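Local coordinates for protein probable adenylyl-sulfate kinase (Synechocystis sp., PDB 5CB8) that catalyses the ATP-dependent phosphorylation of adenosine 5'-phosphosulfate to 3'-phosphoadenylyl sulfate, a step in the assimilation of sulfate, at residues R24-W29 / L192-G197; E124-A129 / D168-T173. All blocks are in the same frame, centred on the assembly; numbering follows the deposited sequence.

Contact 1: residues R24-W29 / L192-G197; sequences RGVTIW and LKYIEG
The backbone O of Y194 accepts a weak but nearly straight hydrogen bond from R24 N, 3.3 Å long with an N-H...O angle of 171°. It ties the chain just ahead of strand 26-31 to the tail that follows helix 178-191. Beside it the extended R24 side chain runs past the K193 carbonyl: CD lies 3.4 Å from K193 O, which sits over one face of the guanidinium group. The Y194 ring carries the apolar part of the contact. V26 CB stands over one face, 3.7 Å from the ring centroid and 21° off the normal, a CH-pi contact displaced toward CD1 and CE1. The two methyls spread over that face: CG2, anti to the backbone N, reaches toward CZ and CE1, while CG1, lodged between N and the carbonyl carbon (chi1 59°), leans toward CG and CD1. G25 O approaches the same ring obliquely, 3.4 Å from Y194 CE1. The far end of the ring is fixed by a hydrogen bond between Y194 OH and D121 OD1, next to strand 122-127. The next residue, I195, points away from 24-29 and packs on W186, L189 and V190 of helix 178-191. K193, with positive phi, is the C' residue of a Schellman motif in which K193 N bonds to V190 O and Y194 N to L189 O, the classic termination of an alpha-helix.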
loop_
_atom_site.group_PDB
_atom_site.type_symbol
_atom_site.label_atom_id
_atom_site.label_comp_id
_atom_site.label_asym_id
_atom_site.label_seq_id
_atom_site.Cartn_x
_atom_site.Cartn_y
_atom_site.Cartn_z
ATOM N N ARG B 24 -18.617 7.388 1.256
ATOM C CA ARG B 24 -17.680 7.840 0.227
ATOM C C ARG B 24 -16.267 7.729 0.771
ATOM O O ARG B 24 -16.046 7.882 1.974
ATOM C CB ARG B 24 -17.948 9.294 -0.164
ATOM C CG ARG B 24 -19.381 9.578 -0.593
ATOM C CD ARG B 24 -19.585 11.074 -0.815
ATOM N NE ARG B 24 -20.946 11.407 -1.243
ATOM C CZ ARG B 24 -21.347 12.633 -1.575
ATOM N NH1 ARG B 24 -20.494 13.649 -1.533
ATOM N NH2 ARG B 24 -22.600 12.844 -1.954
ATOM N N GLY B 25 -15.303 7.478 -0.109
ATOM C CA GLY B 25 -13.928 7.314 0.334
ATOM C C GLY B 25 -13.323 8.604 0.858
ATOM O O GLY B 25 -13.582 9.685 0.319
ATOM N N VAL B 26 -12.511 8.487 1.905
ATOM C CA VAL B 26 -11.863 9.641 2.508
ATOM C C VAL B 26 -10.698 9.194 3.386
ATOM O O VAL B 26 -10.774 8.166 4.071
ATOM C CB VAL B 26 -12.892 10.514 3.313
ATOM C CG1 VAL B 26 -13.555 9.705 4.414
ATOM C CG2 VAL B 26 -12.226 11.763 3.881
ATOM N N THR B 27 -9.600 9.939 3.333
ATOM C CA THR B 27 -8.490 9.713 4.252
ATOM C C THR B 27 -8.594 10.698 5.410
ATOM O O THR B 27 -8.590 11.915 5.203
ATOM C CB THR B 27 -7.145 9.886 3.546
ATOM O OG1 THR B 27 -6.970 8.809 2.611
ATOM C CG2 THR B 27 -5.991 9.874 4.552
ATOM N N ILE B 28 -8.717 10.167 6.621
ATOM C CA ILE B 28 -8.753 10.990 7.826
ATOM C C ILE B 28 -7.357 10.928 8.437
ATOM O O ILE B 28 -6.933 9.869 8.910
ATOM C CB ILE B 28 -9.813 10.466 8.815
ATOM C CG1 ILE B 28 -11.184 10.393 8.123
ATOM C CG2 ILE B 28 -9.878 11.346 10.074
ATOM C CD1 ILE B 28 -12.221 9.625 8.912
ATOM N N TRP B 29 -6.642 12.056 8.413
ATOM C CA TRP B 29 -5.202 12.066 8.675
ATOM C C TRP B 29 -4.860 12.746 9.999
ATOM O O TRP B 29 -4.906 13.977 10.104
ATOM C CB TRP B 29 -4.457 12.776 7.531
ATOM C CG TRP B 29 -2.962 12.623 7.597
ATOM C CD1 TRP B 29 -2.104 13.270 8.445
ATOM C CD2 TRP B 29 -2.148 11.761 6.786
ATOM N NE1 TRP B 29 -0.808 12.863 8.210
ATOM C CE2 TRP B 29 -0.812 11.938 7.198
ATOM C CE3 TRP B 29 -2.429 10.857 5.751
ATOM C CZ2 TRP B 29 0.247 11.237 6.617
ATOM C CZ3 TRP B 29 -1.374 10.167 5.169
ATOM C CH2 TRP B 29 -0.051 10.364 5.601
ATOM N N LEU B 192 -19.447 17.255 5.682
ATOM C CA LEU B 192 -18.894 17.122 4.340
ATOM C C LEU B 192 -19.481 15.920 3.608
ATOM O O LEU B 192 -19.028 15.572 2.515
ATOM C CB LEU B 192 -17.376 16.993 4.404
ATOM C CG LEU B 192 -16.641 18.163 5.044
ATOM C CD1 LEU B 192 -15.163 17.856 5.119
ATOM C CD2 LEU B 192 -16.878 19.423 4.246
ATOM N N LYS B 193 -20.473 15.281 4.227
ATOM C CA LYS B 193 -21.228 14.195 3.599
ATOM C C LYS B 193 -20.408 12.968 3.189
ATOM O O LYS B 193 -20.715 12.308 2.195
ATOM C CB LYS B 193 -22.042 14.738 2.423
ATOM C CG LYS B 193 -23.146 15.684 2.877
ATOM C CD LYS B 193 -23.621 16.596 1.761
ATOM C CE LYS B 193 -24.814 17.417 2.229
ATOM N NZ LYS B 193 -24.578 17.975 3.593
ATOM N N TYR B 194 -19.377 12.657 3.967
ATOM C CA TYR B 194 -18.645 11.409 3.779
ATOM C C TYR B 194 -19.367 10.246 4.452
ATOM O O TYR B 194 -19.247 9.097 4.023
ATOM C CB TYR B 194 -17.217 11.528 4.309
ATOM C CG TYR B 194 -16.318 12.339 3.406
ATOM C CD1 TYR B 194 -15.923 11.843 2.168
ATOM C CD2 TYR B 194 -15.869 13.599 3.786
ATOM C CE1 TYR B 194 -15.112 12.581 1.331
ATOM C CE2 TYR B 194 -15.055 14.343 2.960
ATOM C CZ TYR B 194 -14.684 13.830 1.734
ATOM O OH TYR B 194 -13.868 14.568 0.910
ATOM N N ILE B 195 -20.103 10.547 5.520
ATOM C CA ILE B 195 -20.932 9.546 6.189
ATOM C C ILE B 195 -22.312 10.132 6.458
ATOM O O ILE B 195 -22.517 11.337 6.307
ATOM C CB ILE B 195 -20.313 9.064 7.519
ATOM C CG1 ILE B 195 -20.363 10.172 8.579
ATOM C CG2 ILE B 195 -18.882 8.570 7.307
ATOM C CD1 ILE B 195 -19.734 9.767 9.895
ATOM N N GLU B 196 -23.255 9.280 6.857
ATOM C CA GLU B 196 -24.638 9.710 7.058
ATOM C C GLU B 196 -24.852 10.444 8.380
ATOM O O GLU B 196 -24.323 10.043 9.424
ATOM C CB GLU B 196 -25.589 8.515 6.969
ATOM C CG GLU B 196 -25.516 7.780 5.645
ATOM C CD GLU B 196 -26.824 7.108 5.296
ATOM O OE1 GLU B 196 -27.810 7.327 6.034
ATOM O OE2 GLU B 196 -26.868 6.367 4.289
ATOM N N GLY B 197 -25.632 11.521 8.325
ATOM C CA GLY B 197 -25.992 12.266 9.516
ATOM C C GLY B 197 -27.048 11.534 10.319
ATOM O O GLY B 197 -27.397 10.395 10.011
ATOM O OXT GLY B 197 -27.583 12.055 11.297
#

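Contact 2: residues E124-A129 / D168-T173; sequences EVFVNA and DVECRT
E124 N donates to D168 OD2 at 2.8 Å, using the anti lone pair of that carboxylate oxygen, while E124 O receives both D168 N and V169 N. The E124 carboxylate turns elsewhere, to a salt bridge with R112. V125 pairs with V169 in parallel register, and its CG1, anti to the backbone N (chi1 -179°), comes 4.0 Å from C171 SG. F126 turns both its N and its O to strand 169-171, N to V169 O and O to C171 N, the latter 2.8 Å and almost straight at 173°. Its ring lies alongside the E170 side chain, F126 CD2 being 3.7 Å from E170 CD, with ring and carboxylate planes 45° apart; N128 CB sits over the centre of one ring face. V127 CG1 meets T173 CG2 at 3.8 Å. N128 N continues the ladder to C171 O, and N128 ND2 gives a 2.8 Å bond to E170 OE1, which lies in the amide plane. R172 NE and NH2 grip that same oxygen side-on from above the carboxylate plane, NE at 2.8 Å, so three N-H groups hold E170 OE1 and would probably favour its charged form. A129 CB ends the run against T173 OG1, which is bonded to A36 O in the ATP-binding loop assigned by similarity. Strand 169-171 is an outermost strand of the parallel sheet within this chain: V125, V169 and C171 pack on helix 178-191, V127, C171 and T173 on I41 of helix 38-50, and F126, on the other face, meets Y161 and P164.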
loop_
_atom_site.group_PDB
_atom_site.type_symbol
_atom_site.label_atom_id
_atom_site.label_comp_id
_atom_site.label_asym_id
_atom_site.label_seq_id
_atom_site.Cartn_x
_atom_site.Cartn_y
_atom_site.Cartn_z
ATOM N N GLU B 124 -7.452 16.734 7.349
ATOM C CA GLU B 124 -6.296 16.860 8.234
ATOM C C GLU B 124 -6.779 17.118 9.660
ATOM O O GLU B 124 -7.444 18.121 9.930
ATOM C CB GLU B 124 -5.385 18.009 7.779
ATOM C CG GLU B 124 -4.103 18.170 8.609
ATOM C CD GLU B 124 -3.260 19.354 8.150
ATOM O OE1 GLU B 124 -3.830 20.428 7.857
ATOM O OE2 GLU B 124 -2.021 19.220 8.086
ATOM N N VAL B 125 -6.441 16.216 10.571
ATOM C CA VAL B 125 -6.844 16.361 11.958
ATOM C C VAL B 125 -5.593 16.649 12.788
ATOM O O VAL B 125 -4.697 15.810 12.872
ATOM C CB VAL B 125 -7.542 15.079 12.460
ATOM C CG1 VAL B 125 -7.988 15.240 13.912
ATOM C CG2 VAL B 125 -8.748 14.743 11.571
ATOM N N PHE B 126 -5.517 17.846 13.368
ATOM C CA PHE B 126 -4.388 18.224 14.221
ATOM C C PHE B 126 -4.666 17.741 15.646
ATOM O O PHE B 126 -5.487 18.321 16.356
ATOM C CB PHE B 126 -4.218 19.752 14.207
ATOM C CG PHE B 126 -3.039 20.262 15.006
ATOM C CD1 PHE B 126 -2.034 19.404 15.442
ATOM C CD2 PHE B 126 -2.942 21.614 15.314
ATOM C CE1 PHE B 126 -0.957 19.881 16.175
ATOM C CE2 PHE B 126 -1.865 22.102 16.041
ATOM C CZ PHE B 126 -0.869 21.227 16.474
ATOM N N VAL B 127 -4.005 16.661 16.045
ATOM C CA VAL B 127 -4.072 16.199 17.421
ATOM C C VAL B 127 -3.034 16.992 18.194
ATOM O O VAL B 127 -1.830 16.686 18.145
ATOM C CB VAL B 127 -3.810 14.692 17.512
ATOM C CG1 VAL B 127 -4.002 14.217 18.949
ATOM C CG2 VAL B 127 -4.769 13.948 16.584
ATOM N N ASN B 128 -3.512 18.023 18.895
ATOM C CA ASN B 128 -2.656 19.054 19.462
ATOM C C ASN B 128 -2.570 18.951 20.980
ATOM O O ASN B 128 -3.491 19.366 21.687
ATOM C CB ASN B 128 -3.220 20.426 19.056
ATOM C CG ASN B 128 -2.392 21.600 19.564
ATOM O OD1 ASN B 128 -1.301 21.434 20.119
ATOM N ND2 ASN B 128 -2.907 22.809 19.343
ATOM N N ALA B 129 -1.467 18.395 21.478
ATOM C CA ALA B 129 -1.168 18.405 22.910
ATOM C C ALA B 129 0.128 19.174 23.132
ATOM O O ALA B 129 1.034 19.100 22.307
ATOM C CB ALA B 129 -1.035 16.979 23.433
ATOM N N ASP B 168 -8.553 20.621 9.189
ATOM C CA ASP B 168 -10.005 20.563 9.069
ATOM C C ASP B 168 -10.668 20.360 10.426
ATOM O O ASP B 168 -11.790 20.807 10.657
ATOM C CB ASP B 168 -10.385 19.441 8.109
ATOM C CG ASP B 168 -9.815 19.661 6.727
ATOM O OD1 ASP B 168 -10.337 20.536 6.012
ATOM O OD2 ASP B 168 -8.832 18.984 6.373
ATOM N N VAL B 169 -9.964 19.669 11.317
ATOM C CA VAL B 169 -10.417 19.470 12.692
ATOM C C VAL B 169 -9.195 19.588 13.587
ATOM O O VAL B 169 -8.107 19.130 13.219
ATOM C CB VAL B 169 -11.061 18.065 12.884
ATOM C CG1 VAL B 169 -11.485 17.840 14.341
ATOM C CG2 VAL B 169 -12.263 17.890 11.960
ATOM N N GLU B 170 -9.353 20.215 14.751
ATOM C CA GLU B 170 -8.270 20.241 15.733
ATOM C C GLU B 170 -8.774 19.658 17.045
ATOM O O GLU B 170 -9.864 20.001 17.499
ATOM C CB GLU B 170 -7.748 21.665 15.953
ATOM C CG GLU B 170 -6.582 21.760 16.954
ATOM C CD GLU B 170 -5.897 23.119 16.906
ATOM O OE1 GLU B 170 -5.190 23.472 17.872
ATOM O OE2 GLU B 170 -6.062 23.830 15.890
ATOM N N CYS B 171 -7.978 18.774 17.641
ATOM C CA CYS B 171 -8.335 18.146 18.907
ATOM C C CYS B 171 -7.276 18.518 19.934
ATOM O O CYS B 171 -6.130 18.059 19.848
ATOM C CB CYS B 171 -8.397 16.625 18.741
ATOM S SG CYS B 171 -9.568 16.064 17.468
ATOM N N ARG B 172 -7.638 19.381 20.879
ATOM C CA ARG B 172 -6.700 19.775 21.921
ATOM C C ARG B 172 -6.863 18.805 23.079
ATOM O O ARG B 172 -7.652 19.040 23.998
ATOM C CB ARG B 172 -6.928 21.238 22.332
ATOM C CG ARG B 172 -6.647 22.167 21.151
ATOM C CD ARG B 172 -6.750 23.659 21.453
ATOM N NE ARG B 172 -6.289 24.399 20.273
ATOM C CZ ARG B 172 -6.209 25.721 20.177
ATOM N NH1 ARG B 172 -6.564 26.490 21.194
ATOM N NH2 ARG B 172 -5.770 26.270 19.051
ATOM N N THR B 173 -6.112 17.704 23.020
ATOM C CA THR B 173 -6.401 16.540 23.858
ATOM C C THR B 173 -6.171 16.758 25.343
ATOM O O THR B 173 -6.659 15.973 26.154
ATOM C CB THR B 173 -5.632 15.295 23.384
ATOM O OG1 THR B 173 -4.243 15.618 23.285
ATOM C CG2 THR B 173 -6.131 14.867 22.018
#

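How the contacts relate
Contact 1 and contact 2 have centres about 17 Å apart and meet in the parallel sheet, whose strands 26-31 and 122-127 are neighbours. W29 O lies 2.8 Å from V125 N, a probable hydrogen bond, and I28 CG2 packs on V125 CG2 at 3.9 Å. Along the chain, contact 2 is nested within the loop that contact 1 closes, since 24-29 and 192-197 lie near the two ends of the modelled chain. Helix 178-191, which follows strand 169-171 after a short loop, packs beside the sheet and leads to the tail that meets the start of strand 26-31. That strand leads on into the ATP-binding loop, assigned by similarity, which contact 2 borders through V127 and T173.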